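Local coordinates for protein bottromycin amidohydrolase (Streptomyces purpureus, PDB 6I5S) that probably cleaves an amide bond beside a thiazoline in the bottromycin precursor peptide, acting as a zinc-dependent gatekeeper of the biosynthesis, at residues Ala214-Leu217 and Asp218-Leu221; Leu196-Asp199 and Ala200-Gly204; Val326-Leu329 and Gly330-Ala333. One frame throughout, in Å; residues are numbered along the deposited sequence.

In the fold
All three contacts are local: contacts 2 and 3 each lie along about two turns of one helix, and contact 1 is the start of a helix with the loop before it. They follow one another along the chain in the order 2, 1, 3. Contact 2 lies on helix 190-203, and contact 1 at the N-terminal end of the next one, 217-223, with centres about 16 Å and nearest atoms about 6 Å apart. Contact 3, on helix 316-338, has its centre about 21 Å from that of contact 1 and about 32 Å from that of contact 2. Three zinc ligands are interleaved with them in sequence: the carboxylated lysine Xaa183 precedes contact 2, while H210 and H229 bracket contact 1. In contact 3 the side chain of L329 is about 13 Å from a bound zinc ion.

Contact 1: Ala214-Leu217 and Asp218-Leu221; sequences AVRL and DVAL
R216, at the N-cap position, receives A220 N on its O at 3.0 Å, and L217 O receives L221 N at 2.9 Å; these two regular helical bonds close the first turn of helix 217-223.

The apolar contacts form two patches. In one, V215 brings CG1 against V219 CG1 at 4.1 Å, the two branched side chains meeting at about a right angle, and the same methyl also rests near A220 CB. V219 CG2 turns to the aliphatic base of R216, 3.8 Å from its CB, while the arginine chain runs on, extended, away from the helix. In the other patch L217 CG meets L221 CD1 at 3.9 Å. L221 keeps its CG beside its own backbone N (chi1 -69°), which leans the branch back over the preceding turn and sets CG 3.3 Å from L217 O. An alanine in place of L221 removes the isopropyl end and is likely to take from L217 its neighbour on the next turn, opening a gap on that flank.

Charge adds little: R216 NE stays 5.5 Å from D218 OD2, and the aspartate is poorly ordered.

The turn begins helix 217-223, which comes between helix 190-203 and strand 226-228 in the chain. L217 packs on F233, A220 on V211 and L221 on E263, while V219 O accepts a hydrogen bond from T223 OG1 farther along the helix.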
loop_
_atom_site.group_PDB
_atom_site.type_symbol
_atom_site.label_atom_id
_atom_site.label_comp_id
_atom_site.label_asym_id
_atom_site.label_seq_id
_atom_site.Cartn_x
_atom_site.Cartn_y
_atom_site.Cartn_z
ATOM N N ALA A 214 -18.374 14.453 -10.795
ATOM C CA ALA A 214 -18.824 15.137 -12.006
ATOM C C ALA A 214 -18.233 14.554 -13.270
ATOM O O ALA A 214 -18.387 15.154 -14.338
ATOM C CB ALA A 214 -18.480 16.622 -11.929
ATOM N N VAL A 215 -17.529 13.430 -13.171
ATOM C CA VAL A 215 -16.863 12.806 -14.309
ATOM C C VAL A 215 -17.453 11.417 -14.573
ATOM O O VAL A 215 -17.560 10.580 -13.654
ATOM C CB VAL A 215 -15.357 12.721 -14.091
ATOM C CG1 VAL A 215 -14.652 11.928 -15.229
ATOM C CG2 VAL A 215 -14.733 14.155 -13.975
ATOM N N ARG A 216 -17.723 11.151 -15.848
ATOM C CA ARG A 216 -18.175 9.843 -16.295
ATOM C C ARG A 216 -17.145 8.775 -15.975
ATOM O O ARG A 216 -15.935 8.956 -16.126
ATOM C CB ARG A 216 -18.418 9.852 -17.805
ATOM C CG ARG A 216 -19.608 10.737 -18.292
ATOM C CD ARG A 216 -19.548 10.912 -19.791
ATOM N NE ARG A 216 -20.689 11.662 -20.344
ATOM C CZ ARG A 216 -20.771 12.988 -20.392
ATOM N NH1 ARG A 216 -19.777 13.731 -19.919
ATOM N NH2 ARG A 216 -21.850 13.584 -20.920
ATOM N N LEU A 217 -17.629 7.607 -15.573
ATOM C CA LEU A 217 -16.698 6.555 -15.192
ATOM C C LEU A 217 -15.818 6.174 -16.367
ATOM O O LEU A 217 -14.610 5.964 -16.205
ATOM C CB LEU A 217 -17.449 5.329 -14.686
ATOM C CG LEU A 217 -16.670 4.078 -14.434
ATOM C CD1 LEU A 217 -15.683 4.273 -13.294
ATOM C CD2 LEU A 217 -17.652 2.947 -14.107
ATOM N N ASP A 218 -16.402 6.059 -17.552
ATOM C CA ASP A 218 -15.607 5.613 -18.690
ATOM C C ASP A 218 -14.526 6.628 -19.032
ATOM O O ASP A 218 -13.423 6.248 -19.419
ATOM C CB ASP A 218 -16.495 5.351 -19.908
ATOM C CG ASP A 218 -17.665 6.278 -19.965
ATOM O OD1 ASP A 218 -18.531 6.179 -19.060
ATOM O OD2 ASP A 218 -17.705 7.121 -20.888
ATOM N N VAL A 219 -14.824 7.921 -18.895
ATOM C CA VAL A 219 -13.796 8.947 -19.096
ATOM C C VAL A 219 -12.673 8.818 -18.064
ATOM O O VAL A 219 -11.475 8.912 -18.386
ATOM C CB VAL A 219 -14.474 10.338 -19.064
ATOM C CG1 VAL A 219 -13.481 11.431 -19.122
ATOM C CG2 VAL A 219 -15.480 10.453 -20.175
ATOM N N ALA A 220 -13.025 8.605 -16.799
ATOM C CA ALA A 220 -12.019 8.468 -15.769
ATOM C C ALA A 220 -11.145 7.247 -16.012
ATOM O O ALA A 220 -9.918 7.302 -15.832
ATOM C CB ALA A 220 -12.675 8.382 -14.404
ATOM N N LEU A 221 -11.744 6.130 -16.417
ATOM C CA LEU A 221 -10.985 4.903 -16.610
ATOM C C LEU A 221 -9.966 5.047 -17.717
ATOM O O LEU A 221 -8.874 4.487 -17.631
ATOM C CB LEU A 221 -11.904 3.726 -16.931
ATOM C CG LEU A 221 -12.773 3.281 -15.777
ATOM C CD1 LEU A 221 -13.814 2.227 -16.310
ATOM C CD2 LEU A 221 -11.996 2.764 -14.612
#

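Contact 2: Leu196-Asp199 and Ala200-Gly204; sequences LVRD and ADRAG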
loop_
_atom_site.group_PDB
_atom_site.type_symbol
_atom_site.label_atom_id
_atom_site.label_comp_id
_atom_site.label_asym_id
_atom_site.label_seq_id
_atom_site.Cartn_x
_atom_site.Cartn_y
_atom_site.Cartn_z
ATOM N N LEU A 196 -6.939 19.122 -16.528
ATOM C CA LEU A 196 -5.873 18.527 -15.718
ATOM C C LEU A 196 -5.334 17.271 -16.370
ATOM O O LEU A 196 -4.118 17.111 -16.513
ATOM C CB LEU A 196 -6.408 18.193 -14.329
ATOM C CG LEU A 196 -5.514 17.378 -13.398
ATOM C CD1 LEU A 196 -4.285 18.173 -13.100
ATOM C CD2 LEU A 196 -6.276 17.115 -12.146
ATOM N N VAL A 197 -6.225 16.377 -16.820
ATOM C CA VAL A 197 -5.698 15.155 -17.416
ATOM C C VAL A 197 -5.078 15.421 -18.767
ATOM O O VAL A 197 -4.078 14.769 -19.117
ATOM C CB VAL A 197 -6.755 14.016 -17.461
ATOM C CG1 VAL A 197 -7.145 13.622 -16.005
ATOM C CG2 VAL A 197 -7.925 14.391 -18.301
ATOM N N ARG A 198 -5.597 16.408 -19.543
ATOM C CA ARG A 198 -4.962 16.777 -20.796
ATOM C C ARG A 198 -3.552 17.308 -20.542
ATOM O O ARG A 198 -2.584 16.908 -21.198
ATOM C CB ARG A 198 -5.814 17.838 -21.506
ATOM C CG ARG A 198 -5.206 18.412 -22.784
ATOM C CD ARG A 198 -5.950 19.700 -23.156
ATOM N NE ARG A 198 -5.634 20.709 -22.143
ATOM C CZ ARG A 198 -6.401 21.744 -21.828
ATOM N NH1 ARG A 198 -7.567 21.943 -22.477
ATOM N NH2 ARG A 198 -6.009 22.593 -20.895
ATOM N N ASP A 199 -3.414 18.198 -19.566
ATOM C CA ASP A 199 -2.110 18.831 -19.351
ATOM C C ASP A 199 -1.116 17.923 -18.621
ATOM O O ASP A 199 0.105 18.005 -18.879
ATOM C CB ASP A 199 -2.280 20.141 -18.582
ATOM C CG ASP A 199 -3.089 21.176 -19.390
ATOM O OD1 ASP A 199 -3.213 20.988 -20.614
ATOM O OD2 ASP A 199 -3.640 22.134 -18.808
ATOM N N ALA A 200 -1.597 17.119 -17.670
ATOM C CA ALA A 200 -0.738 16.106 -17.044
ATOM C C ALA A 200 -0.234 15.115 -18.087
ATOM O O ALA A 200 0.948 14.755 -18.098
ATOM C CB ALA A 200 -1.499 15.369 -15.935
ATOM N N ASP A 201 -1.137 14.633 -18.964
ATOM C CA ASP A 201 -0.722 13.724 -20.026
ATOM C C ASP A 201 0.375 14.338 -20.873
ATOM O O ASP A 201 1.382 13.682 -21.176
ATOM C CB ASP A 201 -1.915 13.341 -20.909
ATOM C CG ASP A 201 -1.634 12.113 -21.772
ATOM O OD1 ASP A 201 -1.048 11.139 -21.257
ATOM O OD2 ASP A 201 -2.020 12.102 -22.955
ATOM N N ARG A 202 0.208 15.613 -21.269
ATOM C CA ARG A 202 1.221 16.258 -22.078
ATOM C C ARG A 202 2.538 16.344 -21.338
ATOM O O ARG A 202 3.602 16.309 -21.964
ATOM C CB ARG A 202 0.757 17.659 -22.480
ATOM C CG ARG A 202 -0.405 17.632 -23.466
ATOM C CD ARG A 202 -0.901 19.010 -23.823
ATOM N NE ARG A 202 -1.992 18.952 -24.793
ATOM C CZ ARG A 202 -2.787 19.974 -25.081
ATOM N NH1 ARG A 202 -3.751 19.834 -25.979
ATOM N NH2 ARG A 202 -2.624 21.138 -24.466
ATOM N N ALA A 203 2.490 16.483 -20.020
ATOM C CA ALA A 203 3.702 16.601 -19.220
ATOM C C ALA A 203 4.216 15.251 -18.721
ATOM O O ALA A 203 5.238 15.209 -18.018
ATOM C CB ALA A 203 3.452 17.517 -18.013
ATOM N N GLY A 204 3.579 14.148 -19.106
ATOM C CA GLY A 204 4.020 12.836 -18.627
ATOM C C GLY A 204 3.729 12.523 -17.192
ATOM O O GLY A 204 4.396 11.665 -16.608
#
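R198 and R202 lie side by side one helical turn apart, their guanidinium planes 18° from parallel. Over the centre of one face of the R202 group sits R198 CG, 3.6 Å above the plane, and CD of the same chain touches R202 NH1 at 3.6 Å. The R198 guanidinium meets the carboxylate of D199 at its edge, gripping it side-on through NE and NH2. OD1 takes NE at 2.9 Å, from above the carboxylate plane, and also an N-H of NH2 on that same face; OD2 takes NH2 at 3.2 Å on its syn side. The bend of R198 at chi3 (68°) curls its end back to this neighbour.

D199 OD1 also faces R202 NH2 at 3.9 Å, a long salt bridge of charges alone, since the oxygen stands well out of the guanidinium plane. Beneath, regular backbone bonds run along helix 190-203, and G204, with positive phi, forms a Schellman motif with the last turn. L196 packs on V167 of helix 164-177, and A200 on I205 and V207.

One carboxylate thus lies beside both arginines in a salt-bridge network, and its negative charge probably lets R198 NE and R202 NH2 lie 3.8 Å apart; R202, poorly ordered, is held less firmly.

Contact 3: Val326-Leu329 and Gly330-Ala333; sequences VDRL and GRIA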
loop_
_atom_site.group_PDB
_atom_site.type_symbol
_atom_site.label_atom_id
_atom_site.label_comp_id
_atom_site.label_asym_id
_atom_site.label_seq_id
_atom_site.Cartn_x
_atom_site.Cartn_y
_atom_site.Cartn_z
ATOM N N VAL A 326 -19.297 -5.456 1.928
ATOM C CA VAL A 326 -17.881 -5.417 1.579
ATOM C C VAL A 326 -17.471 -6.714 0.897
ATOM O O VAL A 326 -16.637 -6.689 -0.021
ATOM C CB VAL A 326 -17.043 -5.098 2.809
ATOM C CG1 VAL A 326 -15.564 -5.127 2.501
ATOM C CG2 VAL A 326 -17.441 -3.749 3.350
ATOM N N ASP A 327 -18.073 -7.857 1.281
ATOM C CA ASP A 327 -17.826 -9.086 0.544
ATOM C C ASP A 327 -18.187 -8.912 -0.933
ATOM O O ASP A 327 -17.482 -9.399 -1.822
ATOM C CB ASP A 327 -18.632 -10.239 1.142
ATOM C CG ASP A 327 -18.122 -10.693 2.515
ATOM O OD1 ASP A 327 -16.957 -10.400 2.897
ATOM O OD2 ASP A 327 -18.892 -11.403 3.195
ATOM N N ARG A 328 -19.326 -8.287 -1.206
ATOM C CA ARG A 328 -19.745 -8.027 -2.587
ATOM C C ARG A 328 -18.769 -7.114 -3.314
ATOM O O ARG A 328 -18.535 -7.294 -4.507
ATOM C CB ARG A 328 -21.152 -7.415 -2.617
ATOM C CG ARG A 328 -22.237 -8.446 -2.168
ATOM C CD ARG A 328 -23.653 -7.960 -2.349
ATOM N NE ARG A 328 -23.932 -7.752 -3.757
ATOM C CZ ARG A 328 -25.021 -7.157 -4.210
ATOM N NH1 ARG A 328 -25.931 -6.718 -3.351
ATOM N NH2 ARG A 328 -25.185 -6.998 -5.514
ATOM N N LEU A 329 -18.231 -6.112 -2.620
ATOM C CA LEU A 329 -17.158 -5.276 -3.199
ATOM C C LEU A 329 -15.962 -6.133 -3.615
ATOM O O LEU A 329 -15.375 -5.931 -4.697
ATOM C CB LEU A 329 -16.715 -4.205 -2.206
ATOM C CG LEU A 329 -17.731 -3.103 -1.847
ATOM C CD1 LEU A 329 -17.113 -2.055 -0.954
ATOM C CD2 LEU A 329 -18.250 -2.412 -3.080
ATOM N N GLY A 330 -15.617 -7.133 -2.799
ATOM C CA GLY A 330 -14.528 -8.009 -3.172
ATOM C C GLY A 330 -14.857 -8.813 -4.403
ATOM O O GLY A 330 -13.999 -9.014 -5.263
ATOM N N ARG A 331 -16.110 -9.294 -4.515
ATOM C CA ARG A 331 -16.497 -10.014 -5.728
ATOM C C ARG A 331 -16.478 -9.106 -6.947
ATOM O O ARG A 331 -16.165 -9.564 -8.051
ATOM C CB ARG A 331 -17.861 -10.692 -5.528
ATOM C CG ARG A 331 -17.789 -11.819 -4.462
ATOM C CD ARG A 331 -18.967 -12.765 -4.597
ATOM N NE ARG A 331 -20.207 -12.177 -4.094
ATOM C CZ ARG A 331 -20.522 -12.100 -2.807
ATOM N NH1 ARG A 331 -19.687 -12.566 -1.884
ATOM N NH2 ARG A 331 -21.671 -11.558 -2.447
ATOM N N ILE A 332 -16.764 -7.820 -6.769
ATOM C CA ILE A 332 -16.652 -6.869 -7.885
ATOM C C ILE A 332 -15.197 -6.724 -8.321
ATOM O O ILE A 332 -14.896 -6.746 -9.530
ATOM C CB ILE A 332 -17.244 -5.507 -7.508
ATOM C CG1 ILE A 332 -18.758 -5.625 -7.352
ATOM C CG2 ILE A 332 -16.887 -4.484 -8.593
ATOM C CD1 ILE A 332 -19.416 -4.378 -6.832
ATOM N N ALA A 333 -14.278 -6.629 -7.346
ATOM C CA ALA A 333 -12.837 -6.593 -7.633
ATOM C C ALA A 333 -12.416 -7.838 -8.399
ATOM O O ALA A 333 -11.702 -7.740 -9.400
ATOM C CB ALA A 333 -12.043 -6.459 -6.332
#
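V326 and G330, one turn apart in the middle of helix 316-338, join through G330 N to V326 O at 3.0 Å, the first of four consecutive helical bonds that end with A333 N on L329 O. V326, L329, G330 and I332 make up the tight, buried side. G330 adds no side chain to the turn. I332 has CG1 anti to its carbonyl carbon (chi1 -68°), which directs it at R328 O, 3.3 Å away; the same oxygen accepts the I332 N-H at 2.9 Å. The two apolar ends on this side barely meet, L329 CD2 lying 4.4 Å from I332 CD1, for each side chain is turned mainly to other parts of the fold.

The solvent side carries R331, exposed, with D327 and R328 partly so; it is loose in its charges but close at one point. R331 bends at chi3 (-75°) and folds its guanidinium back along the helix, with D327 O and R328 CA over one face toward the rim. Its NH2 comes within 3.2 Å of R328 CG, that one close point. The two arginine planes are nearly parallel, yet R328 NE and R331 NH2 stay 4.6 Å apart, so the like charges do not touch. D327 OD2 is no nearer to R331 NH1 than 5.3 Å; the aspartate instead forms a salt bridge to R277 through OD1, and R328 NH2 makes a weak hydrogen bond to L253 O.

Helix 273-280 packs against this part of helix 316-338: V326 lies on R277 and T280, and L329 on L273 and W276. Loop residues L230 and V234 also touch L329, and H256 meets I332.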